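Local coordinates for phytase (Debaryomyces castellii, PDB 2GFI), which removes phosphate from inositol hexakisphosphate (phytate) by hydrolysis, as a 3-phytase of the histidine acid phosphatase family, at residues Q18-S22 against P23-S27; Q173-A176 against R177-G181; I193-D197 against A198-A202; Q282-Y285 against S286-D290; C410-N413 against D414-D417. All blocks are in the same frame, centred on the assembly; numbering follows the deposited sequence.

Interaction 1 of 5, residues Q18-S22 against P23-S27; sequences QDLAS and PQQAS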
loop_
_atom_site.group_PDB
_atom_site.type_symbol
_atom_site.label_atom_id
_atom_site.label_comp_id
_atom_site.label_asym_id
_atom_site.label_seq_id
_atom_site.Cartn_x
_atom_site.Cartn_y
_atom_site.Cartn_z
ATOM N N GLN A 18 8.012 -7.051 -8.404
ATOM C CA GLN A 18 7.749 -7.964 -9.513
ATOM C C GLN A 18 8.130 -9.422 -9.238
ATOM O O GLN A 18 7.682 -10.310 -9.953
ATOM C CB GLN A 18 8.488 -7.492 -10.756
ATOM C CG GLN A 18 10.008 -7.680 -10.604
ATOM C CD GLN A 18 10.753 -7.111 -11.770
ATOM O OE1 GLN A 18 10.895 -7.766 -12.802
ATOM N NE2 GLN A 18 11.226 -5.877 -11.626
ATOM N N ASP A 19 8.998 -9.685 -8.264
ATOM C CA ASP A 19 9.304 -11.094 -7.958
ATOM C C ASP A 19 8.993 -11.501 -6.508
ATOM O O ASP A 19 9.615 -12.400 -5.964
ATOM C CB ASP A 19 10.751 -11.447 -8.351
ATOM C CG ASP A 19 11.775 -10.644 -7.628
ATOM O OD1 ASP A 19 11.477 -10.087 -6.529
ATOM O OD2 ASP A 19 12.944 -10.535 -8.081
ATOM N N LEU A 20 8.031 -10.817 -5.895
ATOM C CA LEU A 20 7.748 -10.990 -4.500
ATOM C C LEU A 20 6.440 -11.749 -4.391
ATOM O O LEU A 20 5.668 -11.776 -5.332
ATOM C CB LEU A 20 7.625 -9.621 -3.811
ATOM C CG LEU A 20 8.883 -8.784 -3.788
ATOM C CD1 LEU A 20 8.608 -7.432 -3.107
ATOM C CD2 LEU A 20 10.056 -9.542 -3.139
ATOM N N ALA A 21 6.186 -12.352 -3.239
ATOM C CA ALA A 21 4.904 -13.014 -2.993
ATOM C C ALA A 21 3.973 -11.979 -2.424
ATOM O O ALA A 21 2.807 -11.915 -2.784
ATOM C CB ALA A 21 5.107 -14.166 -2.016
ATOM N N SER A 22 4.527 -11.149 -1.535
ATOM C CA SER A 22 3.787 -10.106 -0.898
ATOM C C SER A 22 4.484 -8.769 -1.140
ATOM O O SER A 22 5.702 -8.696 -1.073
ATOM C CB SER A 22 3.731 -10.368 0.607
ATOM O OG SER A 22 3.143 -9.265 1.261
ATOM N N PRO A 23 3.712 -7.710 -1.392
ATOM C CA PRO A 23 4.280 -6.379 -1.553
ATOM C C PRO A 23 4.983 -5.955 -0.272
ATOM O O PRO A 23 5.856 -5.105 -0.332
ATOM C CB PRO A 23 3.046 -5.484 -1.848
ATOM C CG PRO A 23 1.907 -6.256 -1.407
ATOM C CD PRO A 23 2.250 -7.699 -1.562
ATOM N N GLN A 24 4.635 -6.566 0.870
ATOM C CA GLN A 24 5.337 -6.252 2.104
ATOM C C GLN A 24 6.760 -6.808 2.152
ATOM O O GLN A 24 7.500 -6.483 3.081
ATOM C CB GLN A 24 4.559 -6.682 3.354
ATOM C CG GLN A 24 3.231 -6.045 3.477
ATOM C CD GLN A 24 2.431 -6.578 4.644
ATOM O OE1 GLN A 24 2.755 -7.594 5.208
ATOM N NE2 GLN A 24 1.384 -5.894 4.994
ATOM N N GLN A 25 7.160 -7.609 1.163
ATOM C CA GLN A 25 8.552 -8.038 1.079
ATOM C C GLN A 25 9.398 -6.966 0.425
ATOM O O GLN A 25 10.599 -7.126 0.366
ATOM C CB GLN A 25 8.692 -9.365 0.299
ATOM C CG GLN A 25 7.985 -10.540 1.024
ATOM C CD GLN A 25 7.957 -11.769 0.187
ATOM O OE1 GLN A 25 7.113 -11.897 -0.705
ATOM N NE2 GLN A 25 8.862 -12.693 0.458
ATOM N N ALA A 26 8.771 -5.896 -0.077
ATOM C CA ALA A 26 9.473 -4.840 -0.805
ATOM C C ALA A 26 9.985 -3.788 0.125
ATOM O O ALA A 26 9.353 -3.491 1.151
ATOM C CB ALA A 26 8.560 -4.178 -1.832
ATOM N N SER A 27 11.119 -3.200 -0.236
ATOM C CA SER A 27 11.606 -2.026 0.475
ATOM C C SER A 27 11.562 -0.820 -0.450
ATOM O O SER A 27 12.485 -0.591 -1.250
ATOM C CB SER A 27 13.006 -2.259 1.046
ATOM O OG SER A 27 12.954 -3.382 1.907
#
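Leu20 lies over the 3-10 turn that begins at Pro23: its CD1 presses on Ala26 CB at 3.5 Å, tighter than usual van der Waals contact, while CD2 rests on Gln25 CB, the Leu20 and Gln25 side chains running antiparallel past one another. At Ala21 the backbone N donates to Gln25 OE1 at 2.7 Å, and at Ser22 the next backbone N donates to the same Gln25 OE1 at 2.8 Å, the straighter bond of the two at 165°. One oxygen thus grips two successive N-H groups, both donors lying modestly off the amide plane. Ser22 returns a bond: Gln25 N reaches Ser22 O at 2.9 Å from above the carbonyl plane. With OG anti to its own N (chi1 173°), the Ser22 hydroxyl swings forward and accepts from Gln24 N at 3.1 Å; Gln14 of the third subunit also bonds to it. A leucine in place of Gln25 would probably leave the N-H groups of Ala21 and Ser22 without their acceptor and free the turn to shift. Gln25 NE2 is held by Tyr43 O of the second subunit. The turn lies in the long N-terminal loop before strand 59-69, far from the chain's centre; the second and third subunits pack on it, and Lys139 of the second subunit, from its helix 133-148, bonds to Leu20 O.

Interaction 2 of 5, residues Q173-A176 against R177-G181; sequences QYFA and RGFMG
Successive turns of one helix meet here, near the C-terminal end of helix 166-180, the helix of the beta-alpha-beta unit formed with strands 158-163 and 189-194. Four i to i+4 backbone bonds carry the contact, from Arg177 N to Gln173 O, Gly178 N to Tyr174 O, Phe179 N to Phe175 O and Met180 N to Ala176 O, all between 2.8 and 2.9 Å. Gly181, with positive phi, is the first residue to leave helical geometry, though its N still bonds to Arg177 O. Side chains add to this on two sides. On one, Arg177 runs extended from CG to NE past the Gln173 carbonyl, its CG 3.1 Å from Gln173 O. A water joins the two side chains, accepting from Gln173 NE2 at 3.0 Å and from Arg177 NH2 at 2.6 Å, and it lies in the guanidinium plane at the edge; Gln173 OE1 is taken by Thr191. On the other side Phe175 and Phe179 both hold CG anti to the backbone N (chi1 180° and 179°), and the rings follow each other along the helix. Their contact is light, Phe175 CE2 to Phe179 CB at 4.2 Å. The Phe175 ring instead meets His140, Phe144 and Phe330 edge-to-face, and Phe179 meets Phe152. Ala176 and Met180 face strands 158-163 and 189-194 through Val160, Leu158 and Val189, while Tyr174 and Arg177 lean on Met138 of helix 133-148, so the helix is packed between sheet and helix.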
loop_
_atom_site.group_PDB
_atom_site.type_symbol
_atom_site.label_atom_id
_atom_site.label_comp_id
_atom_site.label_asym_id
_atom_site.label_seq_id
_atom_site.Cartn_x
_atom_site.Cartn_y
_atom_site.Cartn_z
ATOM N N GLN A 173 -0.333 26.503 17.495
ATOM C CA GLN A 173 -1.770 26.752 17.619
ATOM C C GLN A 173 -2.580 25.712 16.908
ATOM O O GLN A 173 -3.631 25.321 17.392
ATOM C CB GLN A 173 -2.134 28.135 17.057
ATOM C CG GLN A 173 -1.497 29.260 17.856
ATOM C CD GLN A 173 -1.816 29.132 19.327
ATOM O OE1 GLN A 173 -0.971 28.695 20.119
ATOM N NE2 GLN A 173 -3.036 29.440 19.684
ATOM N N TYR A 174 -2.119 25.275 15.740
ATOM C CA TYR A 174 -2.822 24.204 15.066
ATOM C C TYR A 174 -2.689 22.906 15.846
ATOM O O TYR A 174 -3.645 22.183 15.969
ATOM C CB TYR A 174 -2.343 24.040 13.628
ATOM C CG TYR A 174 -3.131 24.914 12.707
ATOM C CD1 TYR A 174 -2.747 26.223 12.471
ATOM C CD2 TYR A 174 -4.273 24.438 12.081
ATOM C CE1 TYR A 174 -3.472 27.047 11.595
ATOM C CE2 TYR A 174 -4.992 25.227 11.196
ATOM C CZ TYR A 174 -4.588 26.547 10.972
ATOM O OH TYR A 174 -5.317 27.360 10.125
ATOM N N PHE A 175 -1.500 22.642 16.381
ATOM C CA PHE A 175 -1.287 21.507 17.201
ATOM C C PHE A 175 -2.219 21.536 18.411
ATOM O O PHE A 175 -2.912 20.549 18.659
ATOM C CB PHE A 175 0.162 21.475 17.686
ATOM C CG PHE A 175 0.457 20.295 18.570
ATOM C CD1 PHE A 175 1.027 19.146 18.040
ATOM C CD2 PHE A 175 0.110 20.317 19.930
ATOM C CE1 PHE A 175 1.271 18.046 18.850
ATOM C CE2 PHE A 175 0.351 19.207 20.749
ATOM C CZ PHE A 175 0.928 18.079 20.212
ATOM N N ALA A 176 -2.245 22.659 19.136
ATOM C CA ALA A 176 -3.043 22.809 20.339
ATOM C C ALA A 176 -4.504 22.625 20.006
ATOM O O ALA A 176 -5.250 21.987 20.769
ATOM C CB ALA A 176 -2.787 24.152 21.013
ATOM N N ARG A 177 -4.911 23.128 18.833
ATOM C CA ARG A 177 -6.276 22.954 18.391
ATOM C C ARG A 177 -6.578 21.499 18.070
ATOM O O ARG A 177 -7.667 20.997 18.374
ATOM C CB ARG A 177 -6.579 23.827 17.197
ATOM C CG ARG A 177 -6.688 25.293 17.548
ATOM C CD ARG A 177 -6.804 26.180 16.320
ATOM N NE ARG A 177 -6.775 27.584 16.685
ATOM C CZ ARG A 177 -7.853 28.277 17.015
ATOM N NH1 ARG A 177 -9.036 27.674 17.065
ATOM N NH2 ARG A 177 -7.740 29.567 17.332
ATOM N N GLY A 178 -5.633 20.811 17.438
ATOM C CA GLY A 178 -5.851 19.405 17.208
ATOM C C GLY A 178 -5.972 18.706 18.558
ATOM O O GLY A 178 -6.817 17.832 18.747
ATOM N N PHE A 179 -5.109 19.107 19.497
ATOM C CA PHE A 179 -4.979 18.437 20.777
ATOM C C PHE A 179 -6.245 18.596 21.610
ATOM O O PHE A 179 -6.725 17.635 22.199
ATOM C CB PHE A 179 -3.728 18.944 21.527
ATOM C CG PHE A 179 -3.534 18.315 22.888
ATOM C CD1 PHE A 179 -2.682 17.230 23.056
ATOM C CD2 PHE A 179 -4.228 18.796 24.004
ATOM C CE1 PHE A 179 -2.533 16.646 24.325
ATOM C CE2 PHE A 179 -4.082 18.229 25.243
ATOM C CZ PHE A 179 -3.227 17.159 25.420
ATOM N N MET A 180 -6.796 19.803 21.605
ATOM C CA MET A 180 -7.873 20.205 22.491
ATOM C C MET A 180 -9.210 19.998 21.860
ATOM O O MET A 180 -10.218 20.002 22.559
ATOM C CB MET A 180 -7.740 21.689 22.861
ATOM C CG MET A 180 -6.586 22.012 23.798
ATOM S SD MET A 180 -6.611 21.039 25.326
ATOM C CE MET A 180 -7.997 21.813 26.183
ATOM N N GLY A 181 -9.235 19.835 20.538
ATOM C CA GLY A 181 -10.492 19.687 19.822
ATOM C C GLY A 181 -11.522 20.741 20.180
ATOM O O GLY A 181 -11.188 21.943 20.194
HETATM O O HOH W 1 -5.170 29.819 17.558
#

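Interaction 3 of 5, residues I193-D197 against A198-A202; sequences IISED and ADMGA. With NAG (2-acetamido-2-deoxy-beta-D-glucopyranose), chain D.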
loop_
_atom_site.group_PDB
_atom_site.type_symbol
_atom_site.label_atom_id
_atom_site.label_comp_id
_atom_site.label_asym_id
_atom_site.label_seq_id
_atom_site.Cartn_x
_atom_site.Cartn_y
_atom_site.Cartn_z
ATOM N N ILE A 193 4.935 32.639 24.328
ATOM C CA ILE A 193 5.678 32.966 23.155
ATOM C C ILE A 193 6.998 33.470 23.658
ATOM O O ILE A 193 7.069 34.516 24.282
ATOM C CB ILE A 193 4.973 34.068 22.355
ATOM C CG1 ILE A 193 3.494 33.761 22.162
ATOM C CG2 ILE A 193 5.671 34.291 21.000
ATOM C CD1 ILE A 193 2.748 34.889 21.468
ATOM N N ILE A 194 8.049 32.731 23.360
ATOM C CA ILE A 194 9.362 32.971 23.882
ATOM C C ILE A 194 10.148 33.576 22.746
ATOM O O ILE A 194 10.335 32.962 21.668
ATOM C CB ILE A 194 9.950 31.622 24.349
ATOM C CG1 ILE A 194 9.089 31.074 25.485
ATOM C CG2 ILE A 194 11.368 31.758 24.821
ATOM C CD1 ILE A 194 8.876 29.628 25.309
ATOM N N SER A 195 10.614 34.790 22.997
ATOM C CA SER A 195 11.208 35.589 21.976
ATOM C C SER A 195 12.486 34.925 21.457
ATOM O O SER A 195 13.225 34.239 22.194
ATOM C CB SER A 195 11.457 37.002 22.509
ATOM O OG SER A 195 12.388 37.710 21.689
ATOM N N GLU A 196 12.736 35.147 20.178
ATOM C CA GLU A 196 13.985 34.694 19.568
ATOM C C GLU A 196 15.132 35.703 19.729
ATOM O O GLU A 196 16.272 35.453 19.303
ATOM C CB GLU A 196 13.758 34.347 18.097
ATOM C CG GLU A 196 12.797 33.197 17.904
ATOM C CD GLU A 196 12.716 32.753 16.467
ATOM O OE1 GLU A 196 13.516 33.247 15.643
ATOM O OE2 GLU A 196 11.852 31.909 16.164
ATOM N N ASP A 197 14.819 36.837 20.344
ATOM C CA ASP A 197 15.836 37.810 20.726
ATOM C C ASP A 197 16.996 37.147 21.455
ATOM O O ASP A 197 16.813 36.326 22.369
ATOM C CB ASP A 197 15.238 38.937 21.583
ATOM C CG ASP A 197 14.318 39.864 20.790
ATOM O OD1 ASP A 197 14.331 39.789 19.531
ATOM O OD2 ASP A 197 13.536 40.691 21.333
ATOM N N ALA A 198 18.190 37.509 21.006
ATOM C CA ALA A 198 19.428 37.126 21.638
ATOM C C ALA A 198 19.483 37.476 23.130
ATOM O O ALA A 198 20.190 36.802 23.888
ATOM C CB ALA A 198 20.593 37.756 20.899
ATOM N N ASP A 199 18.739 38.498 23.570
ATOM C CA ASP A 199 18.789 38.892 24.998
ATOM C C ASP A 199 18.088 37.876 25.903
ATOM O O ASP A 199 18.077 38.019 27.134
ATOM C CB ASP A 199 18.280 40.334 25.242
ATOM C CG ASP A 199 16.842 40.556 24.770
ATOM O OD1 ASP A 199 16.114 39.575 24.487
ATOM O OD2 ASP A 199 16.340 41.698 24.663
ATOM N N MET A 200 17.485 36.856 25.286
ATOM C CA MET A 200 16.784 35.810 26.025
ATOM C C MET A 200 17.807 34.838 26.580
ATOM O O MET A 200 17.514 34.069 27.488
ATOM C CB MET A 200 15.783 35.086 25.120
ATOM C CG MET A 200 14.526 35.918 24.768
ATOM S SD MET A 200 13.613 36.501 26.228
ATOM C CE MET A 200 12.576 35.085 26.626
ATOM N N GLY A 201 19.024 34.895 26.043
ATOM C CA GLY A 201 20.069 33.953 26.394
ATOM C C GLY A 201 19.550 32.524 26.281
ATOM O O GLY A 201 18.917 32.144 25.269
ATOM N N ALA A 202 19.781 31.762 27.342
ATOM C CA ALA A 202 19.440 30.371 27.399
ATOM C C ALA A 202 17.963 30.161 27.723
ATOM O O ALA A 202 17.448 29.036 27.607
ATOM C CB ALA A 202 20.318 29.664 28.423
HETATM C C1 NAG D . 22.091 40.321 26.714
HETATM C C2 NAG D . 23.349 41.080 27.181
HETATM C C3 NAG D . 23.694 42.330 26.357
HETATM C C4 NAG D . 23.429 42.121 24.856
HETATM C C5 NAG D . 21.994 41.589 24.716
HETATM C C6 NAG D . 21.423 41.619 23.289
HETATM C C7 NAG D . 23.993 40.990 29.516
HETATM C C8 NAG D . 23.612 41.228 30.952
HETATM N N2 NAG D . 23.196 41.488 28.566
HETATM O O3 NAG D . 25.040 42.697 26.614
HETATM O O4 NAG D . 23.623 43.313 24.112
HETATM O O5 NAG D . 21.967 40.291 25.296
HETATM O O6 NAG D . 22.186 40.836 22.399
HETATM O O7 NAG D . 25.005 40.355 29.247
#
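An ST turn followed by a 3-10 turn takes the chain away from the end of strand 189-194, in the histidine phosphatase domain. Across the 3-10 turn Met200 N donates to Asp197 O at 3.0 Å, approaching from well above the carbonyl plane. The Met200 side chain, bent at chi2 and chi3, folds back over the chain that precedes it: CG sits 3.3 Å from Ser195 O, and CE reaches Ile194 CG2 at 4.0 Å, the two side chains crossing at about a right angle. In the ST turn Ser195 OG accepts from Asp197 N at 2.9 Å with a fairly straight bond of 154°; chi1 of 163° carries the hydroxyl away from the serine's own N and forward to that donor. Replacing Ser195 with alanine would probably leave Asp197 N without this acceptor and let the bend before the 3-10 turn relax. The Asp197 and Asp199 side chains run alongside each other, Asp199 OD1 against Asp197 CB, with carboxylate planes 73° apart, and the like charges probably disfavour a closer approach. Glu196 points away from this turn and bonds to Ser163, its side chain about 8 Å from that of His70, the predicted nucleophile. Outside, a glycan sugar flanks the 3-10 turn, its O5 3.5 Å from Asp199 CA and its O6 3.8 Å from Ala198 CB.

Interaction 4 of 5, residues Q282-Y285 against S286-D290; sequences QYSY and SVDLD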
loop_
_atom_site.group_PDB
_atom_site.type_symbol
_atom_site.label_atom_id
_atom_site.label_comp_id
_atom_site.label_asym_id
_atom_site.label_seq_id
_atom_site.Cartn_x
_atom_site.Cartn_y
_atom_site.Cartn_z
ATOM N N GLN A 282 22.971 12.847 -3.703
ATOM C CA GLN A 282 24.147 13.689 -3.494
ATOM C C GLN A 282 23.720 15.046 -2.980
ATOM O O GLN A 282 24.322 15.591 -2.056
ATOM C CB GLN A 282 24.954 13.833 -4.776
ATOM C CG GLN A 282 25.692 12.584 -5.088
ATOM C CD GLN A 282 26.146 12.552 -6.513
ATOM O OE1 GLN A 282 25.337 12.316 -7.418
ATOM N NE2 GLN A 282 27.422 12.781 -6.729
ATOM N N TYR A 283 22.650 15.589 -3.568
ATOM C CA TYR A 283 22.074 16.781 -2.999
ATOM C C TYR A 283 21.794 16.588 -1.504
ATOM O O TYR A 283 22.180 17.431 -0.684
ATOM C CB TYR A 283 20.793 17.206 -3.689
ATOM C CG TYR A 283 20.169 18.397 -2.960
ATOM C CD1 TYR A 283 20.677 19.692 -3.139
ATOM C CD2 TYR A 283 19.086 18.224 -2.104
ATOM C CE1 TYR A 283 20.116 20.791 -2.499
ATOM C CE2 TYR A 283 18.510 19.300 -1.457
ATOM C CZ TYR A 283 19.037 20.592 -1.655
ATOM O OH TYR A 283 18.474 21.670 -1.030
ATOM N N SER A 284 21.077 15.502 -1.181
ATOM C CA SER A 284 20.699 15.193 0.187
ATOM C C SER A 284 21.901 15.189 1.101
ATOM O O SER A 284 21.845 15.673 2.219
ATOM C CB SER A 284 20.044 13.824 0.255
ATOM O OG SER A 284 19.461 13.649 1.536
ATOM N N TYR A 285 22.999 14.613 0.623
ATOM C CA TYR A 285 24.165 14.490 1.476
ATOM C C TYR A 285 24.854 15.836 1.656
ATOM O O TYR A 285 25.432 16.095 2.725
ATOM C CB TYR A 285 25.133 13.445 0.979
ATOM C CG TYR A 285 26.259 13.264 1.957
ATOM C CD1 TYR A 285 25.995 12.894 3.256
ATOM C CD2 TYR A 285 27.589 13.535 1.592
ATOM C CE1 TYR A 285 27.017 12.766 4.163
ATOM C CE2 TYR A 285 28.617 13.400 2.485
ATOM C CZ TYR A 285 28.324 13.013 3.768
ATOM O OH TYR A 285 29.321 12.848 4.704
ATOM N N SER A 286 24.765 16.712 0.644
ATOM C CA SER A 286 25.301 18.077 0.804
ATOM C C SER A 286 24.591 18.837 1.923
ATOM O O SER A 286 25.225 19.629 2.662
ATOM C CB SER A 286 25.290 18.865 -0.523
ATOM O OG SER A 286 23.986 19.259 -0.900
ATOM N N VAL A 287 23.284 18.596 2.039
ATOM C CA VAL A 287 22.487 19.143 3.123
ATOM C C VAL A 287 22.834 18.465 4.439
ATOM O O VAL A 287 22.969 19.136 5.441
ATOM C CB VAL A 287 20.921 19.057 2.879
ATOM C CG1 VAL A 287 20.162 19.574 4.115
ATOM C CG2 VAL A 287 20.509 19.837 1.651
ATOM N N ASP A 288 22.970 17.146 4.469
ATOM C CA ASP A 288 23.391 16.519 5.718
ATOM C C ASP A 288 24.711 17.108 6.205
ATOM O O ASP A 288 24.866 17.321 7.394
ATOM C CB ASP A 288 23.570 15.030 5.552
ATOM C CG ASP A 288 22.250 14.280 5.527
ATOM O OD1 ASP A 288 21.226 14.815 6.061
ATOM O OD2 ASP A 288 22.154 13.135 4.994
ATOM N N LEU A 289 25.656 17.345 5.280
ATOM C CA LEU A 289 26.955 17.876 5.595
ATOM C C LEU A 289 26.845 19.286 6.153
ATOM O O LEU A 289 27.304 19.582 7.255
ATOM C CB LEU A 289 27.786 17.933 4.338
ATOM C CG LEU A 289 28.694 16.790 3.959
ATOM C CD1 LEU A 289 29.373 17.166 2.646
ATOM C CD2 LEU A 289 29.705 16.522 5.076
ATOM N N ASP A 290 26.223 20.158 5.388
ATOM C CA ASP A 290 25.995 21.502 5.844
ATOM C C ASP A 290 25.343 21.523 7.236
ATOM O O ASP A 290 25.804 22.217 8.131
ATOM C CB ASP A 290 25.143 22.243 4.827
ATOM C CG ASP A 290 24.893 23.660 5.221
ATOM O OD1 ASP A 290 25.824 24.280 5.778
ATOM O OD2 ASP A 290 23.796 24.244 5.041
HETATM O O HOH W 2 21.560 12.356 2.785
#
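Tyr283 and Tyr285 each receive, over one ring face, the side chain four residues further along helix 277-295. These are CH-pi contacts: Val287 CG2 stands 4.1 Å from the centroid of the Tyr283 ring, and Leu289 CG 4.0 Å from that of Tyr285. Both tyrosines carry CG anti to the backbone N (175° and -175°), which leans the rings outward and toward the following turn, where these partners lie. Among the hydrogen bonds, the i to i+4 backbone ladder runs from Ser286 N to Gln282 O through Leu289 N to Tyr285 O. Tyr283 O takes a second donor besides Val287 N: Ser286 OG, at 2.6 Å, on a lone pair in the carbonyl plane. A chi1 of 73° turns the serine hydroxyl back to that carbonyl. A water sits 2.8 Å from Ser284 OG. The Val287 side chain is about 8 Å from that of Asp333, the predicted proton donor. The Asp288 carboxylate bonds to His365 N and Ser361 OG, and Tyr285 OH to Pro353 O, tying the helix to the loop ahead of helix 365-368 and to that helix's start. Tyr283 stacks on Phe256 of helix 249-266 and touches Tyr230 of helix 229-241, while Tyr285 meets Tyr226 edge-to-face.

Interaction 5 of 5, residues C410-N413 against D414-D417; sequences CNLN and DYND
Asn411 is the N-cap of helix 412-423, which follows strand 410-411 directly, and its side chain caps the first turn by accepting from Asn413 N. Having CG anti to its N (chi1 -164°) turns the amide so that Asn411 OD1 meets Asn413 N at 3.1 Å; ND2 goes to Glu385 of the neighbouring strand. Asn411 O, in turn, receives Tyr415 N at 2.7 Å, nearly along the C=O axis, and Leu412 O receives Asn416 N. Asp414, its CG anti to the carbonyl carbon (chi1 -69°), reaches back beside the cap: OD2 passes 3.6 Å from Asn411 CB, and a water that donates to Asp414 OD2 accepts from Asn411 N, bridging the strand end to the helix. The Tyr415 side chain packs against Val388 of strand 385-392 and Leu310 of helix 302-318, and its OH bonds to Tyr390. Leu412 CD1 comes up at the edge of that ring, 4.3 Å from Tyr415 CD2. Cys410, disulfide-bonded to Cys402, likewise lies near the plane of the Tyr415 ring, and the crosslink touches the first turn through Cys410 SG, 3.7 Å from Tyr415 CB.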
loop_
_atom_site.group_PDB
_atom_site.type_symbol
_atom_site.label_atom_id
_atom_site.label_comp_id
_atom_site.label_asym_id
_atom_site.label_seq_id
_atom_site.Cartn_x
_atom_site.Cartn_y
_atom_site.Cartn_z
ATOM N N CYS A 410 15.289 4.194 28.972
ATOM C CA CYS A 410 16.364 4.447 29.897
ATOM C C CYS A 410 15.787 4.750 31.292
ATOM O O CYS A 410 14.956 5.668 31.415
ATOM C CB CYS A 410 17.116 5.661 29.409
ATOM S SG CYS A 410 18.608 5.953 30.323
ATOM N N ASN A 411 16.204 3.993 32.318
ATOM C CA ASN A 411 15.801 4.304 33.694
ATOM C C ASN A 411 16.122 5.764 33.962
ATOM O O ASN A 411 17.214 6.230 33.652
ATOM C CB ASN A 411 16.551 3.425 34.711
ATOM C CG ASN A 411 15.901 3.427 36.095
ATOM O OD1 ASN A 411 15.732 4.472 36.724
ATOM N ND2 ASN A 411 15.543 2.242 36.577
ATOM N N LEU A 412 15.191 6.506 34.519
ATOM C CA LEU A 412 15.468 7.929 34.766
ATOM C C LEU A 412 16.773 8.178 35.537
ATOM O O LEU A 412 17.448 9.183 35.312
ATOM C CB LEU A 412 14.278 8.591 35.439
ATOM C CG LEU A 412 14.400 10.060 35.822
ATOM C CD1 LEU A 412 14.734 10.972 34.657
ATOM C CD2 LEU A 412 13.096 10.428 36.462
ATOM N N ASN A 413 17.130 7.250 36.435
ATOM C CA ASN A 413 18.392 7.333 37.156
ATOM C C ASN A 413 19.581 7.285 36.234
ATOM O O ASN A 413 20.469 8.122 36.323
ATOM C CB ASN A 413 18.467 6.242 38.247
ATOM C CG ASN A 413 17.418 6.440 39.318
ATOM O OD1 ASN A 413 17.155 7.580 39.742
ATOM N ND2 ASN A 413 16.778 5.358 39.735
ATOM N N ASP A 414 19.575 6.308 35.332
ATOM C CA ASP A 414 20.558 6.192 34.263
ATOM C C ASP A 414 20.483 7.351 33.278
ATOM O O ASP A 414 21.506 7.825 32.797
ATOM C CB ASP A 414 20.336 4.892 33.519
ATOM C CG ASP A 414 20.678 3.680 34.355
ATOM O OD1 ASP A 414 21.606 3.782 35.201
ATOM O OD2 ASP A 414 20.069 2.595 34.242
ATOM N N TYR A 415 19.270 7.817 32.989
ATOM C CA TYR A 415 19.100 8.933 32.066
ATOM C C TYR A 415 19.757 10.197 32.614
ATOM O O TYR A 415 20.314 10.992 31.855
ATOM C CB TYR A 415 17.631 9.197 31.729
ATOM C CG TYR A 415 17.531 10.311 30.689
ATOM C CD1 TYR A 415 18.113 10.152 29.411
ATOM C CD2 TYR A 415 16.899 11.533 30.988
ATOM C CE1 TYR A 415 18.065 11.167 28.475
ATOM C CE2 TYR A 415 16.837 12.548 30.046
ATOM C CZ TYR A 415 17.419 12.356 28.790
ATOM O OH TYR A 415 17.375 13.345 27.857
ATOM N N ASN A 416 19.695 10.364 33.944
ATOM C CA ASN A 416 20.422 11.436 34.632
ATOM C C ASN A 416 21.923 11.412 34.387
ATOM O O ASN A 416 22.516 12.451 34.128
ATOM C CB ASN A 416 20.073 11.451 36.120
ATOM C CG ASN A 416 18.870 12.316 36.410
ATOM O OD1 ASN A 416 18.978 13.538 36.506
ATOM N ND2 ASN A 416 17.710 11.696 36.513
ATOM N N ASP A 417 22.514 10.223 34.436
ATOM C CA ASP A 417 23.937 10.036 34.199
ATOM C C ASP A 417 24.313 10.357 32.740
ATOM O O ASP A 417 25.346 10.991 32.474
ATOM C CB ASP A 417 24.350 8.583 34.504
ATOM C CG ASP A 417 24.233 8.215 35.980
ATOM O OD1 ASP A 417 24.111 9.117 36.843
ATOM O OD2 ASP A 417 24.258 7.024 36.368
HETATM O O HOH W 3 18.254 1.962 32.461
#

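In the fold
All five contacts are local and follow one another along the chain without touching. Interactions 1 and 2 are buried, interactions 4 and 5 partly so, and interaction 3 lies at the surface beside a glycan. Interactions 2 and 4 are successive turns of helices, one against the central sheet and one among helices and loops, on opposite sides of the chain's centre; both have aromatic neighbours outside, but only the second has CH-pi contacts between its own turns. Interactions 1, 3 and 5 are turns or caps fixed by side-chain acceptors: a glutamine, a serine and an asparagine. Interactions 3 and 5 reach the same sheet, while interaction 1, about 51 Å from interaction 3 between centres, is packed against other subunits.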